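Local coordinates for ABC transporter substrate binding protein (Ribose) (Agrobacterium vitis S4, PDB 4WT7), which probably serves as the periplasmic solute-binding component of an ABC transporter, binding carbohydrates or sugar alcohols, and binds D-allitol in this structure, at residues 31-36 with 88-93; 154-159 with 220-225. All blocks are in the same frame, centred on the assembly; numbering follows the deposited sequence.

Overall arrangement
Contacts 1 and 2 each join the first and third strands, in chain order, of a parallel stretch of sheet, and they do so in two different sheets. Contact 1 pairs strand 34-39 with strand 91-95 in an all-parallel sheet; contact 2 pairs strand 153-158 with strand 221-224 in a mixed one. They follow in series, contact 1 closing before contact 2 opens. Their centres lie 40 Å apart, on opposite sides of the chain's centre, and their nearest atoms are about 20 Å apart. This repeated topology fits the two-lobed fold of periplasmic binding proteins, with D-allitol bound between the lobes: about 6 Å from the side chain of Ala225, about 13 Å from that of Val93.

Contact 1 of 2, residues 31-36 with 88-93; sequences KGKRIG and KPDAIV
Asp90 and Arg34 clasp each other at the mouth of this strand pair. The backbone N of Arg34 gives a nearly straight bond (166°) to Asp90 OD2, at 2.8 Å, on the lone pair that faces away from OD1, and Asp90 N returns an equally short bond to Arg34 O. With CG beside its own backbone N (chi1 -61°), the Asp90 carboxylate turns toward the backbone of Lys33 and Arg34, and the Lys33 side chain crosses it at about a right angle; Lys33 CD lies 3.8 Å from Asp90 CG. This end faces solvent, and beyond the two short bonds its contacts are weak or pass through water. A water in the plane of the Arg34 guanidinium links NH2 to Asp90 OD2, NH2 also makes a weak bond of 3.3 Å to Lys88 O, and NH1 is held by Gln87 O.

Packing is closer around Gly36, a buried glycine with Pro89 CB 4.0 Å from its N. Gly36 N bonds Ala91 O and Val93 N bonds Gly36 O, both at 2.9 Å. Ile35 sets CD1 against Ala91 CB (4.3 Å), on a face covered by Val286 of helix 275-290. From strand 34-39 the chain goes through helix 45-60 to strand 64-69, on the far side of 34-39, and returns through helix 74-87 to 91-95, as in Rossmann-like lobes of periplasmic binding proteins.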
loop_
_atom_site.group_PDB
_atom_site.type_symbol
_atom_site.label_atom_id
_atom_site.label_comp_id
_atom_site.label_asym_id
_atom_site.label_seq_id
_atom_site.Cartn_x
_atom_site.Cartn_y
_atom_site.Cartn_z
ATOM N N LYS A 31 13.291 -15.782 21.263
ATOM C CA LYS A 31 14.636 -15.936 21.801
ATOM C C LYS A 31 15.285 -17.093 21.044
ATOM O O LYS A 31 14.627 -18.089 20.746
ATOM C CB LYS A 31 14.579 -16.180 23.316
ATOM C CG LYS A 31 15.929 -16.430 23.958
ATOM C CD LYS A 31 15.811 -16.610 25.482
ATOM C CE LYS A 31 17.167 -17.019 26.144
ATOM N NZ LYS A 31 18.242 -15.960 26.100
ATOM N N GLY A 32 16.547 -16.941 20.663
ATOM C CA GLY A 32 17.241 -17.970 19.916
ATOM C C GLY A 32 16.820 -18.157 18.468
ATOM O O GLY A 32 17.351 -19.027 17.809
ATOM N N LYS A 33 15.890 -17.354 17.950
ATOM C CA LYS A 33 15.468 -17.493 16.552
ATOM C C LYS A 33 16.095 -16.410 15.699
ATOM O O LYS A 33 16.371 -15.303 16.164
ATOM C CB LYS A 33 13.940 -17.382 16.405
ATOM C CG LYS A 33 13.168 -18.301 17.313
ATOM C CD LYS A 33 13.440 -19.782 16.987
ATOM C CE LYS A 33 12.721 -20.691 17.968
ATOM N NZ LYS A 33 12.871 -22.093 17.524
ATOM N N ARG A 34 16.316 -16.733 14.440
ATOM C CA ARG A 34 16.750 -15.734 13.463
ATOM C C ARG A 34 15.603 -15.523 12.479
ATOM O O ARG A 34 15.093 -16.491 11.885
ATOM C CB ARG A 34 18.011 -16.221 12.739
ATOM C CG ARG A 34 19.287 -16.088 13.570
ATOM C CD ARG A 34 20.389 -17.087 13.202
ATOM N NE ARG A 34 20.669 -17.150 11.757
ATOM C CZ ARG A 34 20.264 -18.125 10.933
ATOM N NH1 ARG A 34 20.573 -18.073 9.649
ATOM N NH2 ARG A 34 19.573 -19.163 11.368
ATOM N N ILE A 35 15.191 -14.264 12.305
ATOM C CA ILE A 35 14.091 -13.937 11.399
ATOM C C ILE A 35 14.559 -13.056 10.234
ATOM O O ILE A 35 15.060 -11.945 10.459
ATOM C CB ILE A 35 12.935 -13.196 12.155
ATOM C CG1 ILE A 35 12.487 -13.990 13.383
ATOM C CG2 ILE A 35 11.765 -12.933 11.212
ATOM C CD1 ILE A 35 12.306 -15.474 13.156
ATOM N N GLY A 36 14.423 -13.567 9.009
ATOM C CA GLY A 36 14.749 -12.825 7.804
ATOM C C GLY A 36 13.655 -11.794 7.566
ATOM O O GLY A 36 12.480 -12.144 7.548
ATOM N N LYS A 88 19.100 -19.996 5.876
ATOM C CA LYS A 88 18.185 -20.856 6.643
ATOM C C LYS A 88 17.802 -20.318 8.027
ATOM O O LYS A 88 18.003 -20.971 9.044
ATOM C CB LYS A 88 18.741 -22.281 6.764
ATOM C CG LYS A 88 18.592 -23.076 5.494
ATOM C CD LYS A 88 17.168 -23.707 5.384
ATOM C CE LYS A 88 16.842 -24.628 6.589
ATOM N NZ LYS A 88 15.379 -25.023 6.650
ATOM N N PRO A 89 17.240 -19.117 8.053
ATOM C CA PRO A 89 16.638 -18.542 9.247
ATOM C C PRO A 89 15.418 -19.338 9.641
ATOM O O PRO A 89 14.974 -20.172 8.863
ATOM C CB PRO A 89 16.199 -17.166 8.772
ATOM C CG PRO A 89 15.860 -17.401 7.288
ATOM C CD PRO A 89 16.950 -18.321 6.850
ATOM N N ASP A 90 14.870 -19.045 10.819
ATOM C CA ASP A 90 13.679 -19.727 11.304
ATOM C C ASP A 90 12.392 -19.318 10.594
ATOM O O ASP A 90 11.404 -20.056 10.609
ATOM C CB ASP A 90 13.605 -19.553 12.802
ATOM C CG ASP A 90 14.810 -20.155 13.479
ATOM O OD1 ASP A 90 14.920 -21.405 13.459
ATOM O OD2 ASP A 90 15.666 -19.392 13.971
ATOM N N ALA A 91 12.407 -18.145 9.954
ATOM C CA ALA A 91 11.305 -17.726 9.105
ATOM C C ALA A 91 11.783 -16.561 8.217
ATOM O O ALA A 91 12.819 -15.925 8.504
ATOM C CB ALA A 91 10.094 -17.316 9.953
ATOM N N ILE A 92 11.068 -16.312 7.120
ATOM C CA ILE A 92 11.294 -15.112 6.331
ATOM C C ILE A 92 9.982 -14.339 6.202
ATOM O O ILE A 92 8.932 -14.947 5.958
ATOM C CB ILE A 92 11.802 -15.485 4.935
ATOM C CG1 ILE A 92 13.189 -16.108 5.041
ATOM C CG2 ILE A 92 11.812 -14.282 4.014
ATOM C CD1 ILE A 92 13.730 -16.698 3.732
ATOM N N VAL A 93 10.016 -13.012 6.369
ATOM C CA VAL A 93 8.816 -12.204 6.135
ATOM C C VAL A 93 9.112 -11.271 4.981
ATOM O O VAL A 93 10.108 -10.537 5.002
ATOM C CB VAL A 93 8.377 -11.310 7.361
ATOM C CG1 VAL A 93 6.964 -10.784 7.133
ATOM C CG2 VAL A 93 8.431 -12.071 8.647
HETATM O O HOH W 1 18.155 -20.139 13.922
#

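Contact 2 of 2, residues 154-159 with 220-225; sequences NVVVFN and KAIWSA
The carbonyl oxygen of Asn154 is gripped by two successive backbone N-H groups of segment 220-225, Lys220 N just ahead of the strand and Ala221 N at its start: Lys220 N at 2.8 Å, nearly straight (170°) and in the carbonyl plane, and Ala221 N by a weak bond, 3.4 Å from Asn154 O. From there the parallel pairing runs on regularly. Val156 N bonds Ala221 O, Trp223 N bonds Val156 O, and Phe158 N bonds Trp223 O, so Val156 is held through both its backbone polar atoms. CA-H...O contacts reinforce the pairing; Ile222 CA comes within 3.1 Å of Val156 O. Beyond Phe158 a water bridges the two segments, donating to Phe158 O and accepting from Ala225 N.

Side chains divide between the two faces. On one, Val155 CG1 meets both Ala221 CB and Trp223 CB, and the Val157 and Trp223 side chains run side by side in the same direction, Val157 CG1 lying 3.9 Å from Trp223 CE3. The indole, its CG anti to the backbone N (chi1 179°), turns an edge to Phe158 O, which is 3.3 Å from Trp223 CZ3; one face carries Ala225 N, offset toward the rim. On the other face, Phe158 CE2 touches Ile222 CG2 at 4.0 Å, and Ser224 OG lies 3.4 Å from Phe158 CD2, approaching the ring obliquely.

Helices cover both faces: Leu174 of helix 165-178 packs on Val157 and Trp223, and Val206 of helix 198-212 on Phe158 and Ile222. Strand 153-158 is flanked on its other edge by strand 184-186, and strand 221-224 by strand 246-249, while Ala225 leads toward the allitol pocket, its O accepting a hydrogen bond from NH1 of Arg170, a pocket residue.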
loop_
_atom_site.group_PDB
_atom_site.type_symbol
_atom_site.label_atom_id
_atom_site.label_comp_id
_atom_site.label_asym_id
_atom_site.label_seq_id
_atom_site.Cartn_x
_atom_site.Cartn_y
_atom_site.Cartn_z
ATOM N N ASN A 154 -15.394 12.227 -15.366
ATOM C CA ASN A 154 -14.206 11.545 -15.831
ATOM C C ASN A 154 -13.148 11.487 -14.738
ATOM O O ASN A 154 -12.942 12.457 -13.983
ATOM C CB ASN A 154 -13.698 12.212 -17.117
ATOM C CG ASN A 154 -14.698 12.068 -18.269
ATOM O OD1 ASN A 154 -15.323 11.015 -18.434
ATOM N ND2 ASN A 154 -14.891 13.128 -19.025
ATOM N N VAL A 155 -12.520 10.322 -14.634
ATOM C CA VAL A 155 -11.560 10.019 -13.580
ATOM C C VAL A 155 -10.231 9.618 -14.181
ATOM O O VAL A 155 -10.161 8.710 -15.018
ATOM C CB VAL A 155 -12.071 8.868 -12.691
ATOM C CG1 VAL A 155 -11.128 8.615 -11.533
ATOM C CG2 VAL A 155 -13.452 9.190 -12.159
ATOM N N VAL A 156 -9.176 10.309 -13.767
ATOM C CA VAL A 156 -7.841 9.943 -14.148
ATOM C C VAL A 156 -7.377 8.929 -13.111
ATOM O O VAL A 156 -7.551 9.114 -11.885
ATOM C CB VAL A 156 -6.888 11.159 -14.151
ATOM C CG1 VAL A 156 -5.470 10.727 -14.451
ATOM C CG2 VAL A 156 -7.344 12.239 -15.146
ATOM N N VAL A 157 -6.797 7.847 -13.589
ATOM C CA VAL A 157 -6.484 6.732 -12.712
ATOM C C VAL A 157 -5.000 6.449 -12.836
ATOM O O VAL A 157 -4.502 6.345 -13.966
ATOM C CB VAL A 157 -7.262 5.456 -13.141
ATOM C CG1 VAL A 157 -6.535 4.246 -12.683
ATOM C CG2 VAL A 157 -8.704 5.463 -12.630
ATOM N N PHE A 158 -4.298 6.355 -11.706
ATOM C CA PHE A 158 -2.910 5.867 -11.655
ATOM C C PHE A 158 -2.984 4.388 -11.280
ATOM O O PHE A 158 -3.479 4.045 -10.192
ATOM C CB PHE A 158 -2.088 6.581 -10.563
ATOM C CG PHE A 158 -1.548 7.963 -10.960
ATOM C CD1 PHE A 158 -0.352 8.093 -11.671
ATOM C CD2 PHE A 158 -2.201 9.119 -10.558
ATOM C CE1 PHE A 158 0.154 9.361 -12.010
ATOM C CE2 PHE A 158 -1.703 10.380 -10.893
ATOM C CZ PHE A 158 -0.517 10.498 -11.600
ATOM N N ASN A 159 -2.492 3.517 -12.160
ATOM C CA ASN A 159 -2.608 2.080 -11.947
ATOM C C ASN A 159 -1.311 1.422 -12.380
ATOM O O ASN A 159 -1.294 0.618 -13.311
ATOM C CB ASN A 159 -3.828 1.546 -12.712
ATOM C CG ASN A 159 -4.066 0.044 -12.511
ATOM O OD1 ASN A 159 -3.719 -0.545 -11.476
ATOM N ND2 ASN A 159 -4.655 -0.584 -13.518
ATOM N N LYS A 220 -12.982 15.130 -13.173
ATOM C CA LYS A 220 -13.604 15.419 -11.883
ATOM C C LYS A 220 -12.818 14.820 -10.735
ATOM O O LYS A 220 -12.877 15.334 -9.600
ATOM C CB LYS A 220 -15.052 14.936 -11.844
ATOM C CG LYS A 220 -15.893 15.463 -12.985
ATOM C CD LYS A 220 -17.004 16.411 -12.569
ATOM C CE LYS A 220 -18.024 15.687 -11.689
ATOM N NZ LYS A 220 -19.453 15.925 -12.061
ATOM N N ALA A 221 -12.074 13.748 -11.013
ATOM C CA ALA A 221 -11.289 13.107 -9.977
ATOM C C ALA A 221 -10.000 12.470 -10.504
ATOM O O ALA A 221 -9.846 12.213 -11.720
ATOM C CB ALA A 221 -12.122 12.061 -9.275
ATOM N N ILE A 222 -9.079 12.242 -9.576
ATOM C CA ILE A 222 -7.872 11.496 -9.852
ATOM C C ILE A 222 -7.695 10.472 -8.724
ATOM O O ILE A 222 -7.640 10.836 -7.520
ATOM C CB ILE A 222 -6.655 12.395 -9.903
ATOM C CG1 ILE A 222 -6.905 13.557 -10.862
ATOM C CG2 ILE A 222 -5.430 11.608 -10.324
ATOM C CD1 ILE A 222 -5.732 14.426 -11.004
ATOM N N TRP A 223 -7.616 9.223 -9.130
ATOM C CA TRP A 223 -7.552 8.088 -8.224
ATOM C C TRP A 223 -6.180 7.451 -8.291
ATOM O O TRP A 223 -5.582 7.352 -9.366
ATOM C CB TRP A 223 -8.594 7.058 -8.650
ATOM C CG TRP A 223 -8.651 5.775 -7.810
ATOM C CD1 TRP A 223 -9.530 5.508 -6.802
ATOM C CD2 TRP A 223 -7.809 4.611 -7.922
ATOM N NE1 TRP A 223 -9.298 4.256 -6.282
ATOM C CE2 TRP A 223 -8.243 3.686 -6.941
ATOM C CE3 TRP A 223 -6.733 4.259 -8.744
ATOM C CZ2 TRP A 223 -7.641 2.427 -6.769
ATOM C CZ3 TRP A 223 -6.130 3.035 -8.572
ATOM C CH2 TRP A 223 -6.588 2.123 -7.594
ATOM N N SER A 224 -5.709 6.987 -7.140
ATOM C CA SER A 224 -4.461 6.257 -7.035
ATOM C C SER A 224 -4.643 5.195 -5.970
ATOM O O SER A 224 -5.464 5.357 -5.071
ATOM C CB SER A 224 -3.363 7.220 -6.604
ATOM O OG SER A 224 -3.332 8.315 -7.500
ATOM N N ALA A 225 -3.827 4.150 -6.025
ATOM C CA ALA A 225 -3.998 3.000 -5.133
ATOM C C ALA A 225 -3.286 3.217 -3.796
ATOM O O ALA A 225 -3.522 2.486 -2.820
ATOM C CB ALA A 225 -3.492 1.722 -5.824
HETATM O O HOH W 2 -1.613 3.635 -8.167
#